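Long-range contacts in penicillin-binding protein 2 (Pbp2) (Helicobacter pylori, PDB 5LP5), which probably cross-links peptidoglycan as a penicillin-binding D,D-transpeptidase and forms a complex with MreC in the machinery that shapes the cell: residues F346-K351 / S366-F371; E329-P334 / Y372-E377; F538-A543 / H564-S569; Y307-V312 / G435-T440; M315-S320 / E381-T386. All coordinates share one frame; numbering follows the deposited sequence.

All five contacts lie in the transpeptidase domain. Contacts 1, 4 and 5 are largely buried, while contacts 2 and 3 sit nearer the surface. Contacts 1 and 2 touch and share helix 369-377, one at its N-terminal approach and the other further along; helix 380-389 follows it in the chain. Segment 307-312 of contact 4 leads into helix 314-324, which contact 5 packs against helix 380-389. Contact 3 joins the start of strand 542-549 to the loop after strand 556-562, in the antiparallel sheet. The chemistry varies accordingly: carboxylates and peptide N-H groups in contact 1, mixed apolar and lysine packing in 2, histidines in 3, a backbone bridge in 4, small helix side chains in 5.

Contact 1 of 5, residues F346-K351 / S366-F371; sequences FRDWKK and SVDVYF
The backbones of Asp348 and Asp368 come within 5.1 Å of each other at their CA atoms, where the end of strand 345-347 runs past the approach to helix 369-377. Asp348 reaches across with its carboxylate. Its CG stands opposite the backbone N about the CA-CB bond (chi1 -173°), and this puts OD2 3.1 Å from Asp368 N, in a fairly straight hydrogen bond (159° at the hydrogen). The N-H comes in from above the carboxylate plane, 52° out of it. The other oxygen turns back on its own segment: Asp348 OD1 takes Lys350 N through its anti lone pair, closing an Asx turn, so both oxygens hold peptide N-H groups and the carboxylate is fixed in rotation. Val367 CG1 rests 3.6 Å from Asp348 OD2 as well. In sequence and position, Ser366-Val367-Asp368 is consistent with the SxN/SxD motif of penicillin-binding proteins, with Ser366 ending helix 359-364 as the C-prime residue of a Schellman motif. Ser366 OG hydrogen-bonds to Ser311 OG of the likely SxxK motif, and Asp368 OD1 makes a salt bridge to Lys314. Asp368 OD2 points the other way, toward Trp349: it lies 3.6 Å from Trp349 CD1, at the edge of the indole, with the carboxylate plane steeply turned from the ring. The Trp349 side chain leaves with CG wedged between its backbone N and carbonyl carbon, which swings the pyrrole edge toward 366-368, where NE1 makes a weak hydrogen bond to Glu365 O.

Contact 2 of 5, residues E329-P334 / Y372-E377; sequences ENTTIP and YKFGLE
Lys373, Ile333 and Phe374 carry this contact, in which the middle of helix 369-377 leans on the short strand 333-334 and the loop before it. Lys373 runs extended from CG to NZ, so its aliphatic part slides past Ile333 in the opposite direction, with Lys373 CD 3.6 Å from Ile333 CD1. Lys373 NZ goes further and donates to Pro334 O at 2.6 Å. It meets that carbonyl at a C=O...N angle of 148°, tilted 16° from the carbonyl plane, and the proline ring lies across the end of the lysine at about a right angle. Ile333 points toward the helix, with CG1 between backbone N and carbonyl carbon (chi1 65°), which sends CD1 into the angle between Lys373 and Phe374, 3.5 Å from Phe374 CE2. At the edge of the same ring, near its plane, Thr331 CG2 meets Phe374 CZ at 3.9 Å, while Thr331 OG1 is turned to Thr328 N. Behind, Phe374 also packs on Tyr370, Leu325 and Ile327, so it roots in the interior, whereas strand 333-334 pairs antiparallel with strand 356-357. A lysine apolar along its length and charged at its end thus joins an apolar patch to a strand carbonyl, consistent with a contact at the edge of the domain, where the charge probably remains near solvent.

Contact 3 of 5, residues F538-A543 / H564-S569; sequences FHRSHA and HGEGGS
The imidazole of His564 is held on both faces and at its edge by the same six-residue segment. His542 CE1 lies over one face and Phe538 CA over the opposite one, the latter a CH-pi contact with CA 4.0 Å from the ring centroid. In the plane of the ring, His564 ND1 donates to Arg540 O at 2.8 Å and 172°, almost straight. With His564 CG opposite the carbonyl carbon about CA-CB (chi1 -57°), the ring lies alongside that of His542, pointing the same way but inclined at 44°. The phenyl of Phe538 completes an aromatic cluster, crossing the imidazole obliquely. His542 in turn accepts through ND1 from the backbone N of His564 (3.0 Å), with the donor in its ring plane, so each histidine uses a ring nitrogen against the other segment. Beyond it, Glu566 N donates to Ser541 O at 2.6 Å. Glu566 OE1 lies over the face of the Arg540 guanidinium, 3.7 Å from NE: a long salt bridge of charge alone, since OE1 lies well out of the guanidinium plane and NE gives its N-H to Met535 O, and Glu566 OE2 takes Lys533 N. Ala543 CB fits against the bare backbone of the glycine-rich loop, 3.4 Å from Gly567 O. This loop follows strand 556-562 and leads to helix 572-584, while strand 542-549, starting at His542, runs in the antiparallel transpeptidase sheet between 556-562 and 511-517; Gly568 N reaches Thr516 OG1 on that last strand, directly after the probable K(T/S)G-type motif that starts at Lys513, and the His542 ring meets Tyr307 edge-to-face.

Contact 4 of 5, residues Y307-V312 / G435-T440; sequences YPPGSV and GSFLAT
Tyr307 and Ala439 form a single antiparallel bridge, a hydrogen-bonded pair, just ahead of Ser311, which probably belongs to the SxxK motif of the transpeptidase fold. Around this bridge two prolines meet two hydrophobic side chains in different ways. Pro309 faces Phe437 and stands at about a right angle to it: its CG sits over the centre of the phenyl ring, 3.8 Å from the centroid and 8° off the ring normal, a CH-pi contact. Phe437 presents that face because CG is carried opposite its backbone N (chi1 -160°), and the ring also meets Phe392 edge-to-face. Pro308 and Leu438 instead lie side by side and point the same way, with Pro308 CD 3.9 Å from Leu438 CD2. Leu438 CD2 also rests on the peptide before the proline, 3.5 Å from Tyr307 C. The Tyr307 side chain turns away from the other segment, its hydroxyl bonded to Glu563 OE2, while Pro308 O takes Trp544 NE1. The bridge itself has two bonds: Tyr307 N to Ala439 O at 3.0 Å, and Ala439 N back to Tyr307 O. The loop before helix 441-453, whose N-cap is Thr440, is thereby joined to the loop before helix 314-324. One further backbone touch comes from the first proline, whose C-H at CA points at Phe437 O, Pro308 CA to O 3.3 Å with 148° at the hydrogen.

Contact 5 of 5, residues M315-S320 / E381-T386; sequences MGVGLS and EKLSKT
Polar contact between the helices rests on Ser320 and Thr386, whose hydroxyls lie 3.1 Å apart, OG to OG1, in a weak hydrogen bond that either could donate. Ser320 OG is carried opposite its backbone N (chi1 -165°), along the carbonyl side, which places it beside Leu383 CA at 3.4 Å. Thr386 OG1 has a second, weak partner in Glu323 OE1, one turn further along the first helix, so the threonine hydroxyl sits between a serine and a carboxylate. Both side chains are small and point straight at the opposite helix, and here the backbones come closest, the CA atoms of Ser320 and Thr386 being 5.6 Å apart. The van der Waals packing starts from the other branch of the threonine. Thr386 CG2 turns back over the first helix and meets the carbonyl of Gly316, CG2 to O 3.3 Å; it also touches Ser320 CB at 3.6 Å. Nearby, Val317 CG1 and Leu383 CD1 meet at 3.8 Å, their branches crossing at a slant, and the same leucine methyl reaches Ser320 CB. The helix axes, taken over these short segments, approach to 8.8 Å and cross at 128°, nearer antiparallel than parallel. Helix 314-324, which begins at Lys314 of the probable SxxK motif, is packed elsewhere by Met315 and Leu319 against helix 475-493 and by Val317 against Phe371 of helix 369-377, while Gly316 N is held by Tyr447 OH from helix 441-453.

Contact 1 of 5, residues F346-K351 / S366-F371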
# COMPACT_ATOMS: atom_id res chain seq x y z
N PHE A 346 52.04 17.89 -26.63
CA PHE A 346 50.86 17.10 -26.27
C PHE A 346 51.24 15.63 -26.04
O PHE A 346 51.57 14.88 -26.97
CB PHE A 346 49.79 17.22 -27.36
CG PHE A 346 49.25 18.60 -27.50
CD1 PHE A 346 49.93 19.55 -28.26
CD2 PHE A 346 48.07 18.97 -26.87
CE1 PHE A 346 49.45 20.83 -28.39
CE2 PHE A 346 47.58 20.26 -27.00
CZ PHE A 346 48.27 21.19 -27.76
N ARG A 347 51.17 15.24 -24.77
CA ARG A 347 51.79 14.01 -24.31
C ARG A 347 50.85 12.80 -24.35
O ARG A 347 49.65 12.93 -24.10
CB ARG A 347 52.31 14.23 -22.89
CG ARG A 347 53.22 15.44 -22.79
CD ARG A 347 53.68 15.67 -21.36
NE ARG A 347 54.89 16.48 -21.35
CZ ARG A 347 56.12 16.01 -21.54
NH1 ARG A 347 56.35 14.72 -21.73
NH2 ARG A 347 57.14 16.85 -21.52
N ASP A 348 51.43 11.65 -24.70
CA ASP A 348 50.74 10.35 -24.69
C ASP A 348 50.78 9.78 -23.28
O ASP A 348 51.69 10.09 -22.52
CB ASP A 348 51.41 9.39 -25.69
CG ASP A 348 50.65 8.09 -25.86
OD1 ASP A 348 50.57 7.31 -24.87
OD2 ASP A 348 50.16 7.85 -26.99
N TRP A 349 49.78 8.98 -22.94
CA TRP A 349 49.58 8.58 -21.54
C TRP A 349 50.76 7.79 -20.95
O TRP A 349 51.03 7.89 -19.75
CB TRP A 349 48.25 7.83 -21.33
CG TRP A 349 48.15 6.56 -22.11
CD1 TRP A 349 47.76 6.42 -23.41
CD2 TRP A 349 48.46 5.24 -21.64
NE1 TRP A 349 47.81 5.10 -23.77
CE2 TRP A 349 48.25 4.36 -22.71
CE3 TRP A 349 48.91 4.72 -20.41
CZ2 TRP A 349 48.46 2.97 -22.60
CZ3 TRP A 349 49.12 3.34 -20.30
CH2 TRP A 349 48.90 2.49 -21.38
N LYS A 350 51.47 7.02 -21.77
CA LYS A 350 52.68 6.36 -21.26
C LYS A 350 53.93 6.80 -21.97
O LYS A 350 53.99 6.78 -23.20
CB LYS A 350 52.59 4.84 -21.27
CG LYS A 350 53.59 4.19 -20.31
CD LYS A 350 53.22 4.43 -18.84
CE LYS A 350 54.32 3.96 -17.90
NZ LYS A 350 53.82 3.69 -16.52
N LYS A 351 54.89 7.22 -21.14
CA LYS A 351 56.27 7.58 -21.48
C LYS A 351 56.83 6.95 -22.78
O LYS A 351 57.33 7.64 -23.68
CB LYS A 351 57.14 7.16 -20.27
CG LYS A 351 58.55 7.71 -20.21
CD LYS A 351 59.32 7.06 -19.07
CE LYS A 351 60.72 7.64 -18.91
NZ LYS A 351 61.55 6.81 -17.98
N SER A 366 44.60 2.42 -26.52
CA SER A 366 44.19 3.71 -25.96
C SER A 366 45.30 4.72 -26.26
O SER A 366 45.75 5.43 -25.36
CB SER A 366 43.92 3.59 -24.44
OG SER A 366 43.29 4.73 -23.89
N VAL A 367 45.74 4.76 -27.52
CA VAL A 367 46.85 5.62 -27.95
C VAL A 367 46.36 7.05 -28.21
O VAL A 367 45.32 7.25 -28.83
CB VAL A 367 47.53 5.11 -29.23
CG1 VAL A 367 48.62 6.06 -29.70
CG2 VAL A 367 48.12 3.74 -29.00
N ASP A 368 47.14 8.02 -27.74
CA ASP A 368 46.74 9.42 -27.78
C ASP A 368 47.20 10.12 -29.06
O ASP A 368 46.45 10.90 -29.64
CB ASP A 368 47.26 10.15 -26.53
CG ASP A 368 46.52 9.74 -25.24
OD1 ASP A 368 45.35 9.32 -25.30
OD2 ASP A 368 47.09 9.86 -24.14
N VAL A 369 48.43 9.84 -29.50
CA VAL A 369 49.05 10.62 -30.59
C VAL A 369 48.37 10.46 -31.95
O VAL A 369 48.31 11.41 -32.72
CB VAL A 369 50.57 10.36 -30.70
CG1 VAL A 369 51.14 11.00 -31.97
CG2 VAL A 369 51.29 10.92 -29.48
N TYR A 370 47.87 9.26 -32.25
CA TYR A 370 47.15 9.05 -33.51
C TYR A 370 46.06 10.11 -33.67
O TYR A 370 45.88 10.67 -34.76
CB TYR A 370 46.54 7.64 -33.54
CG TYR A 370 45.67 7.35 -34.75
CD1 TYR A 370 46.22 6.83 -35.92
CD2 TYR A 370 44.30 7.58 -34.72
CE1 TYR A 370 45.42 6.53 -37.02
CE2 TYR A 370 43.49 7.29 -35.81
CZ TYR A 370 44.05 6.76 -36.96
OH TYR A 370 43.25 6.47 -38.06
N PHE A 371 45.37 10.39 -32.56
CA PHE A 371 44.25 11.34 -32.53
C PHE A 371 44.75 12.76 -32.45
O PHE A 371 44.15 13.65 -33.03
CB PHE A 371 43.29 11.02 -31.37
CG PHE A 371 42.69 9.64 -31.45
CD1 PHE A 371 41.61 9.39 -32.30
CD2 PHE A 371 43.22 8.59 -30.72
CE1 PHE A 371 41.07 8.12 -32.40
CE2 PHE A 371 42.68 7.33 -30.83
CZ PHE A 371 41.61 7.09 -31.67

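Contact 2 of 5, residues E329-P334 / Y372-E377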
# COMPACT_ATOMS: atom_id res chain seq x y z
N GLU A 329 41.07 2.97 -42.05
CA GLU A 329 41.34 2.24 -40.82
C GLU A 329 42.76 1.71 -40.78
O GLU A 329 43.32 1.56 -39.70
CB GLU A 329 40.30 1.11 -40.60
CG GLU A 329 40.11 0.10 -41.73
CD GLU A 329 39.03 0.50 -42.72
OE1 GLU A 329 38.81 1.71 -42.94
OE2 GLU A 329 38.41 -0.41 -43.31
N ASN A 330 43.35 1.48 -41.95
CA ASN A 330 44.70 0.90 -42.05
C ASN A 330 45.81 1.93 -42.20
O ASN A 330 46.99 1.57 -42.15
CB ASN A 330 44.76 -0.04 -43.23
CG ASN A 330 43.62 -1.02 -43.24
OD1 ASN A 330 43.51 -1.84 -42.35
ND2 ASN A 330 42.77 -0.92 -44.25
N THR A 331 45.44 3.19 -42.39
CA THR A 331 46.42 4.26 -42.42
C THR A 331 47.26 4.19 -41.16
O THR A 331 46.76 4.39 -40.04
CB THR A 331 45.75 5.61 -42.53
OG1 THR A 331 44.84 5.59 -43.65
CG2 THR A 331 46.78 6.72 -42.68
N THR A 332 48.53 3.88 -41.35
CA THR A 332 49.45 3.70 -40.24
C THR A 332 50.37 4.92 -40.20
O THR A 332 50.83 5.39 -41.24
CB THR A 332 50.29 2.42 -40.44
OG1 THR A 332 49.45 1.33 -40.83
CG2 THR A 332 51.04 2.04 -39.16
N ILE A 333 50.62 5.43 -39.00
CA ILE A 333 51.54 6.56 -38.82
C ILE A 333 52.40 6.36 -37.57
O ILE A 333 52.02 5.61 -36.68
CB ILE A 333 50.79 7.91 -38.72
CG1 ILE A 333 49.91 7.95 -37.46
CG2 ILE A 333 49.95 8.14 -39.98
CD1 ILE A 333 49.20 9.28 -37.22
N PRO A 334 53.57 7.01 -37.52
CA PRO A 334 54.46 6.88 -36.35
C PRO A 334 53.91 7.53 -35.06
O PRO A 334 53.42 8.65 -35.09
CB PRO A 334 55.77 7.55 -36.81
CG PRO A 334 55.41 8.38 -37.99
CD PRO A 334 54.20 7.76 -38.62
N TYR A 372 45.86 12.98 -31.75
CA TYR A 372 46.51 14.29 -31.79
C TYR A 372 46.85 14.69 -33.23
O TYR A 372 46.57 15.82 -33.66
CB TYR A 372 47.79 14.30 -30.93
CG TYR A 372 47.59 14.27 -29.42
CD1 TYR A 372 46.53 14.94 -28.81
CD2 TYR A 372 48.50 13.60 -28.60
CE1 TYR A 372 46.36 14.91 -27.43
CE2 TYR A 372 48.34 13.58 -27.23
CZ TYR A 372 47.27 14.23 -26.65
OH TYR A 372 47.11 14.20 -25.29
N LYS A 373 47.45 13.78 -33.98
CA LYS A 373 47.95 14.08 -35.32
C LYS A 373 46.83 14.38 -36.32
O LYS A 373 46.87 15.42 -36.99
CB LYS A 373 48.83 12.95 -35.85
CG LYS A 373 50.28 13.10 -35.41
CD LYS A 373 51.14 12.02 -36.03
CE LYS A 373 52.58 12.09 -35.57
NZ LYS A 373 53.41 10.99 -36.16
N PHE A 374 45.85 13.49 -36.43
CA PHE A 374 44.75 13.72 -37.37
C PHE A 374 43.83 14.84 -36.88
O PHE A 374 43.10 15.45 -37.67
CB PHE A 374 43.96 12.43 -37.64
CG PHE A 374 44.69 11.44 -38.51
CD1 PHE A 374 44.77 11.61 -39.89
CD2 PHE A 374 45.33 10.33 -37.94
CE1 PHE A 374 45.47 10.70 -40.68
CE2 PHE A 374 46.01 9.41 -38.73
CZ PHE A 374 46.08 9.59 -40.10
N GLY A 375 43.89 15.12 -35.57
CA GLY A 375 43.14 16.22 -34.96
C GLY A 375 43.61 17.57 -35.47
O GLY A 375 42.83 18.52 -35.54
N LEU A 376 44.89 17.65 -35.82
CA LEU A 376 45.47 18.84 -36.47
C LEU A 376 44.78 19.14 -37.81
O LEU A 376 44.59 20.30 -38.19
CB LEU A 376 46.98 18.66 -36.69
CG LEU A 376 47.84 18.58 -35.44
CD1 LEU A 376 49.23 18.05 -35.76
CD2 LEU A 376 47.92 19.93 -34.75
N GLU A 377 44.40 18.07 -38.52
CA GLU A 377 43.88 18.17 -39.88
C GLU A 377 42.33 18.22 -39.96
O GLU A 377 41.77 18.45 -41.04
CB GLU A 377 44.46 17.02 -40.73
CG GLU A 377 46.00 16.93 -40.71
CD GLU A 377 46.59 15.71 -41.43
OE1 GLU A 377 45.85 15.00 -42.16
OE2 GLU A 377 47.80 15.44 -41.26

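Contact 3 of 5, residues F538-A543 / H564-S569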
# COMPACT_ATOMS: atom_id res chain seq x y z
N PHE A 538 40.85 11.80 -3.30
CA PHE A 538 40.05 12.77 -4.08
C PHE A 538 40.77 13.39 -5.28
O PHE A 538 40.14 14.01 -6.14
CB PHE A 538 39.51 13.86 -3.17
CG PHE A 538 38.36 13.40 -2.34
CD1 PHE A 538 37.12 13.26 -2.93
CD2 PHE A 538 38.53 13.07 -1.01
CE1 PHE A 538 36.04 12.81 -2.19
CE2 PHE A 538 37.46 12.61 -0.27
CZ PHE A 538 36.22 12.48 -0.86
N HIS A 539 42.08 13.26 -5.31
CA HIS A 539 42.88 13.79 -6.43
C HIS A 539 42.91 12.82 -7.61
O HIS A 539 43.26 13.21 -8.74
CB HIS A 539 44.28 14.13 -5.94
CG HIS A 539 44.40 15.55 -5.47
ND1 HIS A 539 44.35 15.91 -4.14
CD2 HIS A 539 44.52 16.70 -6.18
CE1 HIS A 539 44.47 17.22 -4.05
NE2 HIS A 539 44.57 17.72 -5.27
N ARG A 540 42.51 11.58 -7.36
CA ARG A 540 42.62 10.51 -8.32
C ARG A 540 41.71 10.73 -9.51
O ARG A 540 40.59 11.23 -9.38
CB ARG A 540 42.28 9.19 -7.66
CG ARG A 540 43.28 8.78 -6.59
CD ARG A 540 42.85 7.51 -5.87
NE ARG A 540 43.80 7.14 -4.82
CZ ARG A 540 43.64 6.13 -3.97
NH1 ARG A 540 42.57 5.35 -4.03
NH2 ARG A 540 44.57 5.90 -3.05
N SER A 541 42.23 10.34 -10.68
CA SER A 541 41.47 10.32 -11.92
C SER A 541 40.25 9.36 -11.81
O SER A 541 40.32 8.32 -11.12
CB SER A 541 42.40 9.90 -13.07
OG SER A 541 43.72 10.44 -12.92
N HIS A 542 39.14 9.71 -12.45
CA HIS A 542 37.99 8.81 -12.54
C HIS A 542 38.25 7.74 -13.61
O HIS A 542 39.09 7.92 -14.50
CB HIS A 542 36.70 9.55 -12.92
CG HIS A 542 36.37 10.70 -12.03
ND1 HIS A 542 36.33 10.60 -10.66
CD2 HIS A 542 36.03 11.97 -12.32
CE1 HIS A 542 36.01 11.77 -10.14
NE2 HIS A 542 35.82 12.62 -11.13
N ALA A 543 37.49 6.64 -13.52
CA ALA A 543 37.73 5.47 -14.36
C ALA A 543 36.50 5.07 -15.16
O ALA A 543 35.43 4.91 -14.58
CB ALA A 543 38.19 4.31 -13.50
N HIS A 564 37.08 8.31 -8.95
CA HIS A 564 38.43 8.21 -8.43
C HIS A 564 38.98 6.80 -8.60
O HIS A 564 39.87 6.37 -7.86
CB HIS A 564 38.45 8.70 -6.98
CG HIS A 564 37.94 10.11 -6.83
ND1 HIS A 564 38.44 11.17 -7.55
CD2 HIS A 564 36.96 10.62 -6.05
CE1 HIS A 564 37.81 12.28 -7.21
NE2 HIS A 564 36.90 11.98 -6.29
N GLY A 565 38.45 6.10 -9.61
CA GLY A 565 38.84 4.72 -9.93
C GLY A 565 40.23 4.62 -10.50
O GLY A 565 40.72 3.52 -10.80
N GLU A 566 40.87 5.77 -10.69
CA GLU A 566 42.31 5.85 -10.88
C GLU A 566 42.75 5.03 -12.08
O GLU A 566 43.86 4.51 -12.08
CB GLU A 566 43.05 5.36 -9.60
CG GLU A 566 44.50 5.84 -9.47
CD GLU A 566 45.19 5.41 -8.17
OE1 GLU A 566 44.58 4.62 -7.41
OE2 GLU A 566 46.35 5.86 -7.93
N GLY A 567 41.92 4.91 -13.11
CA GLY A 567 42.34 4.19 -14.31
C GLY A 567 41.36 3.15 -14.84
O GLY A 567 40.88 2.29 -14.10
N GLY A 568 41.09 3.24 -16.14
CA GLY A 568 39.98 2.52 -16.78
C GLY A 568 40.15 1.03 -16.86
O GLY A 568 39.17 0.29 -16.76
N SER A 569 41.39 0.58 -17.04
CA SER A 569 41.72 -0.83 -17.11
C SER A 569 41.46 -1.54 -15.79
O SER A 569 41.09 -2.71 -15.77
CB SER A 569 43.19 -0.98 -17.50
OG SER A 569 43.53 -2.34 -17.73

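Contact 4 of 5, residues Y307-V312 / G435-T440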
# COMPACT_ATOMS: atom_id res chain seq x y z
N TYR A 307 30.82 13.95 -16.28
CA TYR A 307 32.22 13.58 -16.15
C TYR A 307 32.88 13.69 -17.54
O TYR A 307 32.20 13.53 -18.55
CB TYR A 307 32.37 12.14 -15.67
CG TYR A 307 31.65 11.75 -14.39
CD1 TYR A 307 30.37 11.22 -14.43
CD2 TYR A 307 32.27 11.85 -13.17
CE1 TYR A 307 29.72 10.84 -13.28
CE2 TYR A 307 31.64 11.45 -12.01
CZ TYR A 307 30.37 10.94 -12.06
OH TYR A 307 29.72 10.53 -10.91
N PRO A 308 34.20 13.97 -17.59
CA PRO A 308 34.90 13.90 -18.87
C PRO A 308 34.93 12.46 -19.36
O PRO A 308 35.30 11.57 -18.59
CB PRO A 308 36.32 14.40 -18.54
CG PRO A 308 36.24 15.03 -17.20
CD PRO A 308 35.09 14.38 -16.48
N PRO A 309 34.54 12.22 -20.61
CA PRO A 309 34.46 10.82 -21.06
C PRO A 309 35.82 10.11 -21.14
O PRO A 309 35.89 8.90 -20.93
CB PRO A 309 33.80 10.92 -22.45
CG PRO A 309 34.08 12.28 -22.90
CD PRO A 309 34.15 13.15 -21.67
N GLY A 310 36.88 10.87 -21.41
CA GLY A 310 38.20 10.31 -21.65
C GLY A 310 38.26 9.53 -22.96
O GLY A 310 37.51 9.82 -23.91
N SER A 311 39.11 8.51 -22.98
CA SER A 311 39.40 7.77 -24.21
C SER A 311 38.17 7.08 -24.85
O SER A 311 38.23 6.73 -26.02
CB SER A 311 40.52 6.76 -23.95
OG SER A 311 41.68 7.38 -23.40
N VAL A 312 37.07 6.90 -24.10
CA VAL A 312 35.88 6.16 -24.61
C VAL A 312 35.31 6.76 -25.91
O VAL A 312 34.64 6.08 -26.69
CB VAL A 312 34.72 6.08 -23.57
CG1 VAL A 312 35.16 5.40 -22.30
CG2 VAL A 312 34.17 7.45 -23.24
N GLY A 435 39.35 18.21 -21.39
CA GLY A 435 39.10 19.65 -21.43
C GLY A 435 37.64 19.95 -21.14
O GLY A 435 37.09 19.48 -20.14
N SER A 436 37.00 20.71 -22.02
CA SER A 436 35.62 21.13 -21.78
C SER A 436 34.55 20.09 -22.22
O SER A 436 33.38 20.43 -22.43
CB SER A 436 35.39 22.50 -22.44
OG SER A 436 36.02 23.53 -21.68
N PHE A 437 34.94 18.82 -22.32
CA PHE A 437 34.04 17.73 -22.77
C PHE A 437 33.43 17.03 -21.55
O PHE A 437 34.18 16.54 -20.71
CB PHE A 437 34.81 16.71 -23.64
CG PHE A 437 33.94 15.83 -24.55
CD1 PHE A 437 32.60 15.58 -24.28
CD2 PHE A 437 34.51 15.24 -25.68
CE1 PHE A 437 31.85 14.77 -25.13
CE2 PHE A 437 33.76 14.44 -26.52
CZ PHE A 437 32.43 14.20 -26.25
N LEU A 438 32.10 17.00 -21.49
CA LEU A 438 31.36 16.30 -20.42
C LEU A 438 30.19 15.42 -20.91
O LEU A 438 29.42 15.80 -21.79
CB LEU A 438 30.83 17.30 -19.41
CG LEU A 438 31.86 18.12 -18.67
CD1 LEU A 438 31.15 19.16 -17.82
CD2 LEU A 438 32.75 17.22 -17.83
N ALA A 439 30.07 14.24 -20.32
CA ALA A 439 29.00 13.34 -20.66
C ALA A 439 28.46 12.67 -19.42
O ALA A 439 29.08 12.73 -18.37
CB ALA A 439 29.49 12.30 -21.65
N THR A 440 27.28 12.06 -19.58
CA THR A 440 26.62 11.25 -18.55
C THR A 440 26.88 9.79 -18.85
O THR A 440 27.02 9.43 -20.01
CB THR A 440 25.08 11.49 -18.51
OG1 THR A 440 24.50 11.26 -19.82
CG2 THR A 440 24.75 12.91 -18.03

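Contact 5 of 5, residues M315-S320 / E381-T386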
# COMPACT_ATOMS: atom_id res chain seq x y z
N MET A 315 36.53 5.91 -30.63
CA MET A 315 35.93 5.30 -31.82
C MET A 315 34.92 6.25 -32.51
O MET A 315 34.69 6.16 -33.72
CB MET A 315 35.36 3.89 -31.54
CG MET A 315 34.52 3.66 -30.28
SD MET A 315 35.33 3.30 -28.69
CE MET A 315 36.60 2.19 -29.25
N GLY A 316 34.34 7.17 -31.74
CA GLY A 316 33.53 8.24 -32.33
C GLY A 316 34.37 9.26 -33.07
O GLY A 316 33.99 9.73 -34.14
N VAL A 317 35.52 9.58 -32.49
CA VAL A 317 36.50 10.50 -33.08
C VAL A 317 37.09 9.90 -34.37
O VAL A 317 37.11 10.53 -35.43
CB VAL A 317 37.65 10.80 -32.09
CG1 VAL A 317 38.70 11.71 -32.71
CG2 VAL A 317 37.13 11.43 -30.80
N GLY A 318 37.57 8.67 -34.26
CA GLY A 318 38.07 7.92 -35.40
C GLY A 318 37.05 7.89 -36.52
O GLY A 318 37.40 8.09 -37.68
N LEU A 319 35.79 7.64 -36.18
CA LEU A 319 34.74 7.59 -37.19
C LEU A 319 34.63 8.91 -37.96
O LEU A 319 34.34 8.91 -39.16
CB LEU A 319 33.39 7.20 -36.57
CG LEU A 319 32.20 7.18 -37.53
CD1 LEU A 319 32.37 6.13 -38.61
CD2 LEU A 319 30.88 6.99 -36.79
N SER A 320 34.87 10.02 -37.27
CA SER A 320 34.87 11.32 -37.92
C SER A 320 36.07 11.48 -38.86
O SER A 320 35.93 12.04 -39.95
CB SER A 320 34.91 12.43 -36.87
OG SER A 320 34.58 13.69 -37.45
N GLU A 381 34.40 21.89 -36.20
CA GLU A 381 33.01 21.87 -36.62
C GLU A 381 32.55 20.48 -37.08
O GLU A 381 31.45 20.05 -36.76
CB GLU A 381 32.76 22.89 -37.71
CG GLU A 381 31.33 22.86 -38.23
CD GLU A 381 30.70 24.25 -38.41
OE1 GLU A 381 31.38 25.29 -38.18
OE2 GLU A 381 29.50 24.29 -38.76
N LYS A 382 33.40 19.80 -37.83
CA LYS A 382 33.08 18.46 -38.35
C LYS A 382 33.24 17.30 -37.33
O LYS A 382 32.40 16.40 -37.26
CB LYS A 382 33.91 18.19 -39.62
CG LYS A 382 33.54 19.15 -40.73
CD LYS A 382 34.23 18.85 -42.05
CE LYS A 382 33.69 19.79 -43.12
NZ LYS A 382 34.25 19.57 -44.47
N LEU A 383 34.31 17.35 -36.55
CA LEU A 383 34.50 16.42 -35.44
C LEU A 383 33.28 16.47 -34.51
O LEU A 383 32.69 15.44 -34.20
CB LEU A 383 35.78 16.78 -34.65
CG LEU A 383 36.13 15.96 -33.40
CD1 LEU A 383 36.42 14.54 -33.81
CD2 LEU A 383 37.31 16.53 -32.65
N SER A 384 32.92 17.67 -34.06
CA SER A 384 31.85 17.83 -33.09
C SER A 384 30.52 17.35 -33.66
O SER A 384 29.67 16.84 -32.93
CB SER A 384 31.73 19.27 -32.64
OG SER A 384 31.18 20.07 -33.66
N LYS A 385 30.32 17.50 -34.97
CA LYS A 385 29.13 16.97 -35.61
C LYS A 385 29.06 15.44 -35.45
O LYS A 385 28.03 14.91 -35.07
CB LYS A 385 29.09 17.34 -37.10
CG LYS A 385 27.78 16.93 -37.77
CD LYS A 385 27.59 17.56 -39.13
CE LYS A 385 26.20 17.30 -39.68
NZ LYS A 385 26.01 17.98 -40.99
N THR A 386 30.14 14.75 -35.75
CA THR A 386 30.18 13.30 -35.62
C THR A 386 29.94 12.87 -34.16
O THR A 386 29.09 12.02 -33.89
CB THR A 386 31.51 12.72 -36.19
OG1 THR A 386 31.55 12.90 -37.61
CG2 THR A 386 31.64 11.25 -35.90